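Local coordinates for spindle assembly checkpoint serine/threonine-protein kinase BUB1 (PDB 3ESL) that acts in the mitotic spindle assembly checkpoint, delaying anaphase until chromosomes are bioriented, and is represented by its TPR-like N-terminal domain, at residues 95-106 with 117-128. Numbering follows the deposited sequence.
Sequences FHESENTFKYMF and FYEEFSKLLENA
The antiparallel helix pair typical of TPR-like folds is held here by knobs-into-holes packing, with Phe102 and Leu124 each entering a hole of the opposite helix. The axes of 95-106 and 117-127 approach to 10.6 Å at their closest, with 152° between their N-to-C directions. Phe102 drops among Phe117, Glu120, Phe121 and Leu124; its chi1 of -79°, with CG anti to the carbonyl carbon, lays the ring over Phe121 CA. That ring is nearly parallel to Phe121's but slid so far that they scarcely overlap, and CH-pi contacts replace a stack. Phe102 CB stands almost exactly over the Phe121 ring centroid at 3.5 Å, while Phe121 CA sits over the Phe102 ring centroid at 3.9 Å. Phe117 completes the aromatic cluster, its face receiving the edge of Phe102 in an offset edge-to-face pair with planes at 70°. At the edge of Phe117 lies Met105 CE, 3.9 Å from Phe117 CD1; Phe106 CD1 comes 3.9 Å from Phe117 CE2. Reciprocally, Leu124 settles among Phe95, Ser98, Glu99 and Phe102, its CD2 3.7 Å from Phe102 CD2. Where helix 95-108 begins and helix 115-127 has just ended, Phe95 CE1 meets Ala128 CB at 3.5 Å. Glu99 passes its aliphatic part by Phe121 and salt-bridges Arg185 of helix 177-186. That helix and helix 131-143 both touch Phe121 and Leu125, while helix 77-90 borders Ser98 and Met105.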
loop_
_atom_site.group_PDB
_atom_site.type_symbol
_atom_site.label_atom_id
_atom_site.label_comp_id
_atom_site.label_asym_id
_atom_site.label_seq_id
_atom_site.Cartn_x
_atom_site.Cartn_y
_atom_site.Cartn_z
ATOM N N PHE A 95 -0.898 -10.866 -8.808
ATOM C CA PHE A 95 -2.230 -10.434 -8.390
ATOM C C PHE A 95 -2.587 -10.939 -6.992
ATOM O O PHE A 95 -3.093 -10.184 -6.167
ATOM C CB PHE A 95 -3.332 -10.873 -9.366
ATOM C CG PHE A 95 -4.719 -10.674 -8.818
ATOM C CD1 PHE A 95 -5.324 -9.417 -8.858
ATOM C CD2 PHE A 95 -5.398 -11.720 -8.194
ATOM C CE1 PHE A 95 -6.597 -9.220 -8.324
ATOM C CE2 PHE A 95 -6.670 -11.536 -7.662
ATOM C CZ PHE A 95 -7.275 -10.277 -7.723
ATOM N N HIS A 96 -2.333 -12.221 -6.735
ATOM C CA HIS A 96 -2.760 -12.791 -5.465
ATOM C C HIS A 96 -2.076 -12.155 -4.261
ATOM O O HIS A 96 -2.727 -11.887 -3.257
ATOM C CB HIS A 96 -2.636 -14.310 -5.459
ATOM C CG HIS A 96 -3.698 -14.977 -6.269
ATOM N ND1 HIS A 96 -5.024 -14.977 -5.893
ATOM C CD2 HIS A 96 -3.640 -15.637 -7.450
ATOM C CE1 HIS A 96 -5.736 -15.620 -6.802
ATOM N NE2 HIS A 96 -4.920 -16.032 -7.756
ATOM N N GLU A 97 -0.779 -11.912 -4.376
ATOM C CA GLU A 97 -0.055 -11.252 -3.291
ATOM C C GLU A 97 -0.460 -9.792 -3.175
ATOM O O GLU A 97 -0.587 -9.286 -2.067
ATOM C CB GLU A 97 1.455 -11.418 -3.451
ATOM C CG GLU A 97 1.894 -12.845 -3.098
ATOM C CD GLU A 97 1.463 -13.247 -1.691
ATOM O OE1 GLU A 97 1.865 -12.552 -0.736
ATOM O OE2 GLU A 97 0.704 -14.239 -1.537
ATOM N N SER A 98 -0.689 -9.132 -4.314
ATOM C CA SER A 98 -1.242 -7.753 -4.285
ATOM C C SER A 98 -2.593 -7.703 -3.577
ATOM O O SER A 98 -2.788 -6.906 -2.647
ATOM C CB SER A 98 -1.366 -7.148 -5.697
ATOM O OG SER A 98 -0.084 -6.916 -6.261
ATOM N N GLU A 99 -3.523 -8.554 -4.009
ATOM C CA GLU A 99 -4.847 -8.583 -3.408
ATOM C C GLU A 99 -4.763 -8.964 -1.921
ATOM O O GLU A 99 -5.456 -8.382 -1.088
ATOM C CB GLU A 99 -5.788 -9.538 -4.153
ATOM C CG GLU A 99 -7.201 -9.437 -3.627
ATOM C CD GLU A 99 -8.160 -10.439 -4.228
ATOM O OE1 GLU A 99 -7.825 -11.638 -4.283
ATOM O OE2 GLU A 99 -9.267 -10.011 -4.627
ATOM N N ASN A 100 -3.904 -9.928 -1.598
ATOM C CA ASN A 100 -3.748 -10.343 -0.208
ATOM C C ASN A 100 -3.220 -9.220 0.684
ATOM O O ASN A 100 -3.571 -9.135 1.859
ATOM C CB ASN A 100 -2.844 -11.565 -0.097
ATOM C CG ASN A 100 -3.530 -12.831 -0.573
ATOM O OD1 ASN A 100 -4.745 -12.848 -0.809
ATOM N ND2 ASN A 100 -2.754 -13.901 -0.715
ATOM N N THR A 101 -2.375 -8.371 0.111
ATOM C CA THR A 101 -1.881 -7.200 0.837
ATOM C C THR A 101 -3.036 -6.242 1.120
ATOM O O THR A 101 -3.207 -5.816 2.265
ATOM C CB THR A 101 -0.709 -6.516 0.103
ATOM O OG1 THR A 101 0.323 -7.481 -0.138
ATOM C CG2 THR A 101 -0.117 -5.379 0.958
ATOM N N PHE A 102 -3.860 -5.936 0.106
ATOM C CA PHE A 102 -5.017 -5.072 0.349
ATOM C C PHE A 102 -5.980 -5.675 1.379
ATOM O O PHE A 102 -6.520 -4.964 2.228
ATOM C CB PHE A 102 -5.779 -4.782 -0.941
ATOM C CG PHE A 102 -5.153 -3.722 -1.806
ATOM C CD1 PHE A 102 -5.201 -2.381 -1.435
ATOM C CD2 PHE A 102 -4.587 -4.065 -3.039
ATOM C CE1 PHE A 102 -4.640 -1.386 -2.266
ATOM C CE2 PHE A 102 -4.024 -3.100 -3.869
ATOM C CZ PHE A 102 -4.054 -1.746 -3.478
ATOM N N LYS A 103 -6.201 -6.985 1.289
ATOM C CA LYS A 103 -7.063 -7.696 2.233
ATOM C C LYS A 103 -6.547 -7.660 3.679
ATOM O O LYS A 103 -7.333 -7.531 4.631
ATOM C CB LYS A 103 -7.249 -9.150 1.774
ATOM C CG LYS A 103 -8.122 -9.260 0.547
ATOM C CD LYS A 103 -8.059 -10.659 -0.047
ATOM C CE LYS A 103 -8.485 -11.694 0.978
ATOM N NZ LYS A 103 -9.016 -12.942 0.340
ATOM N N TYR A 104 -5.233 -7.774 3.830
ATOM C CA TYR A 104 -4.580 -7.708 5.133
ATOM C C TYR A 104 -4.740 -6.317 5.751
ATOM O O TYR A 104 -5.125 -6.172 6.914
ATOM C CB TYR A 104 -3.109 -8.049 4.953
ATOM C CG TYR A 104 -2.249 -7.965 6.188
ATOM C CD1 TYR A 104 -2.168 -9.039 7.080
ATOM C CD2 TYR A 104 -1.475 -6.832 6.442
ATOM C CE1 TYR A 104 -1.347 -8.977 8.205
ATOM C CE2 TYR A 104 -0.651 -6.759 7.563
ATOM C CZ TYR A 104 -0.595 -7.839 8.437
ATOM O OH TYR A 104 0.218 -7.784 9.548
ATOM N N MET A 105 -4.441 -5.293 4.955
ATOM C CA MET A 105 -4.726 -3.912 5.342
ATOM C C MET A 105 -6.197 -3.721 5.769
ATOM O O MET A 105 -6.474 -3.140 6.817
ATOM C CB MET A 105 -4.395 -2.987 4.175
ATOM C CG MET A 105 -2.907 -2.978 3.803
ATOM S SD MET A 105 -2.701 -2.267 2.145
ATOM C CE MET A 105 -3.062 -0.554 2.488
ATOM N N PHE A 106 -7.126 -4.221 4.959
ATOM C CA PHE A 106 -8.560 -4.080 5.247
ATOM C C PHE A 106 -8.889 -4.690 6.620
ATOM O O PHE A 106 -9.545 -4.069 7.453
ATOM C CB PHE A 106 -9.400 -4.725 4.143
ATOM C CG PHE A 106 -10.878 -4.452 4.272
ATOM C CD1 PHE A 106 -11.426 -3.265 3.789
ATOM C CD2 PHE A 106 -11.716 -5.380 4.882
ATOM C CE1 PHE A 106 -12.799 -3.002 3.914
ATOM C CE2 PHE A 106 -13.089 -5.131 5.011
ATOM C CZ PHE A 106 -13.628 -3.936 4.524
ATOM N N PHE A 117 -7.344 4.266 -0.565
ATOM C CA PHE A 117 -7.321 2.821 -0.350
ATOM C C PHE A 117 -8.309 2.153 -1.305
ATOM O O PHE A 117 -7.960 1.219 -2.042
ATOM C CB PHE A 117 -7.658 2.468 1.100
ATOM C CG PHE A 117 -7.857 0.988 1.329
ATOM C CD1 PHE A 117 -6.768 0.154 1.558
ATOM C CD2 PHE A 117 -9.139 0.423 1.285
ATOM C CE1 PHE A 117 -6.953 -1.229 1.749
ATOM C CE2 PHE A 117 -9.331 -0.956 1.480
ATOM C CZ PHE A 117 -8.233 -1.782 1.718
ATOM N N TYR A 118 -9.535 2.661 -1.303
ATOM C CA TYR A 118 -10.584 2.074 -2.140
ATOM C C TYR A 118 -10.317 2.283 -3.614
ATOM O O TYR A 118 -10.563 1.375 -4.424
ATOM C CB TYR A 118 -11.942 2.631 -1.730
ATOM C CG TYR A 118 -12.265 2.274 -0.308
ATOM C CD1 TYR A 118 -12.890 1.067 0.012
ATOM C CD2 TYR A 118 -11.922 3.138 0.734
ATOM C CE1 TYR A 118 -13.162 0.737 1.342
ATOM C CE2 TYR A 118 -12.194 2.814 2.056
ATOM C CZ TYR A 118 -12.813 1.621 2.353
ATOM O OH TYR A 118 -13.075 1.312 3.663
ATOM N N GLU A 119 -9.805 3.461 -3.972
ATOM C CA GLU A 119 -9.451 3.742 -5.383
ATOM C C GLU A 119 -8.412 2.763 -5.935
ATOM O O GLU A 119 -8.578 2.202 -7.028
ATOM C CB GLU A 119 -8.964 5.187 -5.544
ATOM C CG GLU A 119 -10.073 6.209 -5.293
ATOM C CD GLU A 119 -9.569 7.645 -5.199
ATOM O OE1 GLU A 119 -8.427 7.863 -4.735
ATOM O OE2 GLU A 119 -10.330 8.565 -5.589
ATOM N N GLU A 120 -7.342 2.561 -5.171
ATOM C CA GLU A 120 -6.267 1.666 -5.585
ATOM C C GLU A 120 -6.671 0.189 -5.582
ATOM O O GLU A 120 -6.327 -0.545 -6.513
ATOM C CB GLU A 120 -5.017 1.908 -4.727
ATOM C CG GLU A 120 -4.396 3.302 -4.946
ATOM C CD GLU A 120 -3.787 3.488 -6.337
ATOM O OE1 GLU A 120 -3.281 2.509 -6.928
ATOM O OE2 GLU A 120 -3.810 4.634 -6.838
ATOM N N PHE A 121 -7.393 -0.233 -4.545
ATOM C CA PHE A 121 -7.855 -1.609 -4.430
ATOM C C PHE A 121 -8.833 -1.884 -5.588
ATOM O O PHE A 121 -8.732 -2.903 -6.279
ATOM C CB PHE A 121 -8.512 -1.803 -3.061
ATOM C CG PHE A 121 -8.729 -3.255 -2.655
ATOM C CD1 PHE A 121 -8.447 -4.311 -3.522
ATOM C CD2 PHE A 121 -9.256 -3.540 -1.398
ATOM C CE1 PHE A 121 -8.670 -5.642 -3.129
ATOM C CE2 PHE A 121 -9.498 -4.864 -1.006
ATOM C CZ PHE A 121 -9.199 -5.908 -1.866
ATOM N N SER A 122 -9.736 -0.942 -5.832
ATOM C CA SER A 122 -10.670 -1.073 -6.961
ATOM C C SER A 122 -9.927 -1.193 -8.291
ATOM O O SER A 122 -10.304 -2.021 -9.142
ATOM C CB SER A 122 -11.661 0.096 -7.001
ATOM O OG SER A 122 -12.496 -0.000 -8.154
ATOM N N LYS A 123 -8.890 -0.370 -8.479
ATOM C CA LYS A 123 -8.072 -0.414 -9.695
ATOM C C LYS A 123 -7.456 -1.804 -9.875
ATOM O O LYS A 123 -7.452 -2.344 -10.985
ATOM C CB LYS A 123 -6.991 0.668 -9.683
ATOM C CG LYS A 123 -6.144 0.733 -10.961
ATOM C CD LYS A 123 -5.028 1.788 -10.869
ATOM C CE LYS A 123 -3.816 1.293 -10.067
ATOM N NZ LYS A 123 -3.028 0.233 -10.781
ATOM N N LEU A 124 -6.955 -2.394 -8.787
ATOM C CA LEU A 124 -6.387 -3.746 -8.877
ATOM C C LEU A 124 -7.437 -4.740 -9.391
ATOM O O LEU A 124 -7.161 -5.525 -10.314
ATOM C CB LEU A 124 -5.819 -4.197 -7.516
ATOM C CG LEU A 124 -5.203 -5.601 -7.499
ATOM C CD1 LEU A 124 -3.823 -5.601 -8.108
ATOM C CD2 LEU A 124 -5.162 -6.156 -6.079
ATOM N N LEU A 125 -8.628 -4.708 -8.795
ATOM C CA LEU A 125 -9.696 -5.622 -9.166
ATOM C C LEU A 125 -10.150 -5.338 -10.593
ATOM O O LEU A 125 -10.410 -6.272 -11.349
ATOM C CB LEU A 125 -10.880 -5.510 -8.216
ATOM C CG LEU A 125 -10.643 -5.925 -6.762
ATOM C CD1 LEU A 125 -11.944 -5.857 -5.977
ATOM C CD2 LEU A 125 -10.018 -7.326 -6.696
ATOM N N GLU A 126 -10.228 -4.055 -10.948
ATOM C CA GLU A 126 -10.610 -3.668 -12.321
ATOM C C GLU A 126 -9.667 -4.265 -13.370
ATOM O O GLU A 126 -10.123 -4.899 -14.345
ATOM C CB GLU A 126 -10.697 -2.139 -12.458
ATOM C CG GLU A 126 -10.788 -1.675 -13.924
ATOM C CD GLU A 126 -10.903 -0.172 -14.093
ATOM O OE1 GLU A 126 -10.688 0.590 -13.116
ATOM O OE2 GLU A 126 -11.219 0.249 -15.229
ATOM N N ASN A 127 -8.368 -4.065 -13.175
ATOM C CA ASN A 127 -7.343 -4.606 -14.068
ATOM C C ASN A 127 -7.378 -6.133 -14.140
ATOM O O ASN A 127 -7.088 -6.717 -15.191
ATOM C CB ASN A 127 -5.949 -4.112 -13.675
ATOM C CG ASN A 127 -5.774 -2.611 -13.884
ATOM O OD1 ASN A 127 -6.449 -2.001 -14.711
ATOM N ND2 ASN A 127 -4.856 -2.016 -13.136
ATOM N N ALA A 128 -7.757 -6.766 -13.030
ATOM C CA ALA A 128 -7.903 -8.224 -12.981
ATOM C C ALA A 128 -9.250 -8.666 -13.536
ATOM O O ALA A 128 -9.580 -9.848 -13.491
ATOM C CB ALA A 128 -7.739 -8.740 -11.559
#